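Local coordinates for hypothetical protein (Pseudomonas syringae pv. tomato, PDB 2PAG) that is of unknown function but belongs to the SMI1/KNR4 family of the SUKH clan and binds calcium, at residues E10-V15 with S50-G55. Residues are numbered along the deposited sequence; the frame is centred on the assembly and turned at random.
Sequences EANEPV and SDVVYG
Val53 is held through both polar atoms of its backbone by two consecutive residues of the chain leaving helix 2-11. Val53 N donates to Asn12 OD1 at 2.9 Å, entering in the plane of the amide; with CG anti to the backbone N (chi1 179°), the Asn12 side chain carries OD1 over to the backbone at Val52 and Val53. Val53 O in turn receives Glu13 N at 2.8 Å, the donor tilted 18° from the carbonyl plane, and Asn12 CA adds a CH···O contact. In the α+β fold of this SMI1/KNR4-family protein the pairing ties the end of the N-terminal helix to the loop following helix 40-49, well away from the calcium site. Close by, Ala11 CB packs on Tyr54 CD1 at 3.7 Å, while Ala11 O meets the rim of the ring, close to coplanar. Tyr54 O is hydrogen-bonded to Trp132 NE1 of the last helix, 124-132, and Asp51 makes a salt bridge with Arg9. The carboxylate end of Glu13 is held more loosely: its extended chain crosses the Val53 side chain at about a right angle, and Glu13 OE2 accepts a weak hydrogen bond from Gly55 N (3.3 Å). Val15 CG1 and Val53 CG1 meet tip to tip at 3.9 Å.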
loop_
_atom_site.group_PDB
_atom_site.type_symbol
_atom_site.label_atom_id
_atom_site.label_comp_id
_atom_site.label_asym_id
_atom_site.label_seq_id
_atom_site.Cartn_x
_atom_site.Cartn_y
_atom_site.Cartn_z
ATOM N N GLU A 10 -3.795 -14.180 -9.397
ATOM C CA GLU A 10 -3.258 -15.324 -10.119
ATOM C C GLU A 10 -1.734 -15.295 -10.256
ATOM O O GLU A 10 -1.110 -16.323 -10.536
ATOM C CB GLU A 10 -3.947 -15.426 -11.487
ATOM C CG GLU A 10 -5.426 -15.777 -11.352
ATOM C CD GLU A 10 -6.153 -15.978 -12.675
ATOM O OE1 GLU A 10 -5.498 -16.005 -13.739
ATOM O OE2 GLU A 10 -7.396 -16.116 -12.633
ATOM N N ALA A 11 -1.131 -14.129 -10.036
ATOM C CA ALA A 11 0.319 -14.010 -10.132
ATOM C C ALA A 11 0.966 -14.200 -8.766
ATOM O O ALA A 11 2.198 -14.230 -8.656
ATOM C CB ALA A 11 0.702 -12.649 -10.700
ATOM N N ASN A 12 0.133 -14.331 -7.734
ATOM C CA ASN A 12 0.618 -14.500 -6.365
ATOM C C ASN A 12 1.678 -15.582 -6.245
ATOM O O ASN A 12 1.481 -16.714 -6.694
ATOM C CB ASN A 12 -0.527 -14.837 -5.410
ATOM C CG ASN A 12 -0.040 -15.048 -3.988
ATOM O OD1 ASN A 12 0.453 -14.119 -3.350
ATOM N ND2 ASN A 12 -0.160 -16.278 -3.490
ATOM N N GLU A 13 2.793 -15.232 -5.613
ATOM C CA GLU A 13 3.898 -16.165 -5.444
ATOM C C GLU A 13 3.860 -16.880 -4.098
ATOM O O GLU A 13 3.668 -16.259 -3.048
ATOM C CB GLU A 13 5.221 -15.416 -5.590
ATOM C CG GLU A 13 5.314 -14.564 -6.844
ATOM C CD GLU A 13 6.558 -13.699 -6.860
ATOM O OE1 GLU A 13 7.157 -13.499 -5.781
ATOM O OE2 GLU A 13 6.932 -13.206 -7.944
ATOM N N PRO A 14 4.053 -18.203 -4.106
ATOM C CA PRO A 14 4.029 -18.942 -2.845
ATOM C C PRO A 14 5.160 -18.541 -1.907
ATOM O O PRO A 14 6.278 -18.251 -2.348
ATOM C CB PRO A 14 4.132 -20.399 -3.296
ATOM C CG PRO A 14 4.899 -20.309 -4.576
ATOM C CD PRO A 14 4.271 -19.112 -5.246
ATOM N N VAL A 15 4.848 -18.506 -0.615
ATOM C CA VAL A 15 5.817 -18.174 0.426
ATOM C C VAL A 15 5.585 -19.147 1.579
ATOM O O VAL A 15 4.541 -19.799 1.641
ATOM C CB VAL A 15 5.654 -16.716 0.933
ATOM C CG1 VAL A 15 6.075 -15.737 -0.154
ATOM C CG2 VAL A 15 4.220 -16.460 1.360
ATOM N N SER A 50 -4.051 -7.273 -0.580
ATOM C CA SER A 50 -2.904 -7.100 0.312
ATOM C C SER A 50 -2.302 -8.403 0.840
ATOM O O SER A 50 -1.361 -8.375 1.642
ATOM C CB SER A 50 -3.228 -6.137 1.473
ATOM O OG SER A 50 -4.175 -6.649 2.394
ATOM N N ASP A 51 -2.836 -9.541 0.398
ATOM C CA ASP A 51 -2.278 -10.831 0.802
ATOM C C ASP A 51 -1.417 -11.367 -0.342
ATOM O O ASP A 51 -0.881 -12.478 -0.274
ATOM C CB ASP A 51 -3.395 -11.828 1.137
ATOM C CG ASP A 51 -4.284 -12.141 -0.052
ATOM O OD1 ASP A 51 -4.491 -11.247 -0.896
ATOM O OD2 ASP A 51 -4.798 -13.284 -0.133
ATOM N N VAL A 52 -1.271 -10.561 -1.386
ATOM C CA VAL A 52 -0.494 -10.945 -2.556
ATOM C C VAL A 52 1.005 -10.654 -2.470
ATOM O O VAL A 52 1.443 -9.604 -1.964
ATOM C CB VAL A 52 -1.065 -10.269 -3.838
ATOM C CG1 VAL A 52 -0.162 -10.540 -5.030
ATOM C CG2 VAL A 52 -2.470 -10.796 -4.112
ATOM N N VAL A 53 1.784 -11.617 -2.953
ATOM C CA VAL A 53 3.235 -11.522 -3.000
ATOM C C VAL A 53 3.599 -11.568 -4.481
ATOM O O VAL A 53 3.236 -12.521 -5.179
ATOM C CB VAL A 53 3.886 -12.714 -2.267
ATOM C CG1 VAL A 53 5.397 -12.610 -2.339
ATOM C CG2 VAL A 53 3.412 -12.751 -0.818
ATOM N N TYR A 54 4.284 -10.535 -4.969
ATOM C CA TYR A 54 4.672 -10.485 -6.376
ATOM C C TYR A 54 5.779 -9.487 -6.706
ATOM O O TYR A 54 5.835 -8.388 -6.147
ATOM C CB TYR A 54 3.476 -10.135 -7.265
ATOM C CG TYR A 54 3.861 -10.047 -8.725
ATOM C CD1 TYR A 54 3.941 -11.195 -9.510
ATOM C CD2 TYR A 54 4.229 -8.830 -9.297
ATOM C CE1 TYR A 54 4.384 -11.136 -10.827
ATOM C CE2 TYR A 54 4.676 -8.760 -10.613
ATOM C CZ TYR A 54 4.751 -9.917 -11.371
ATOM O OH TYR A 54 5.201 -9.861 -12.670
ATOM N N GLY A 55 6.641 -9.883 -7.635
ATOM C CA GLY A 55 7.709 -9.015 -8.095
ATOM C C GLY A 55 8.749 -8.565 -7.094
ATOM O O GLY A 55 9.095 -9.294 -6.163
HETATM O O HOH W 1 8.734 -11.746 -5.297
#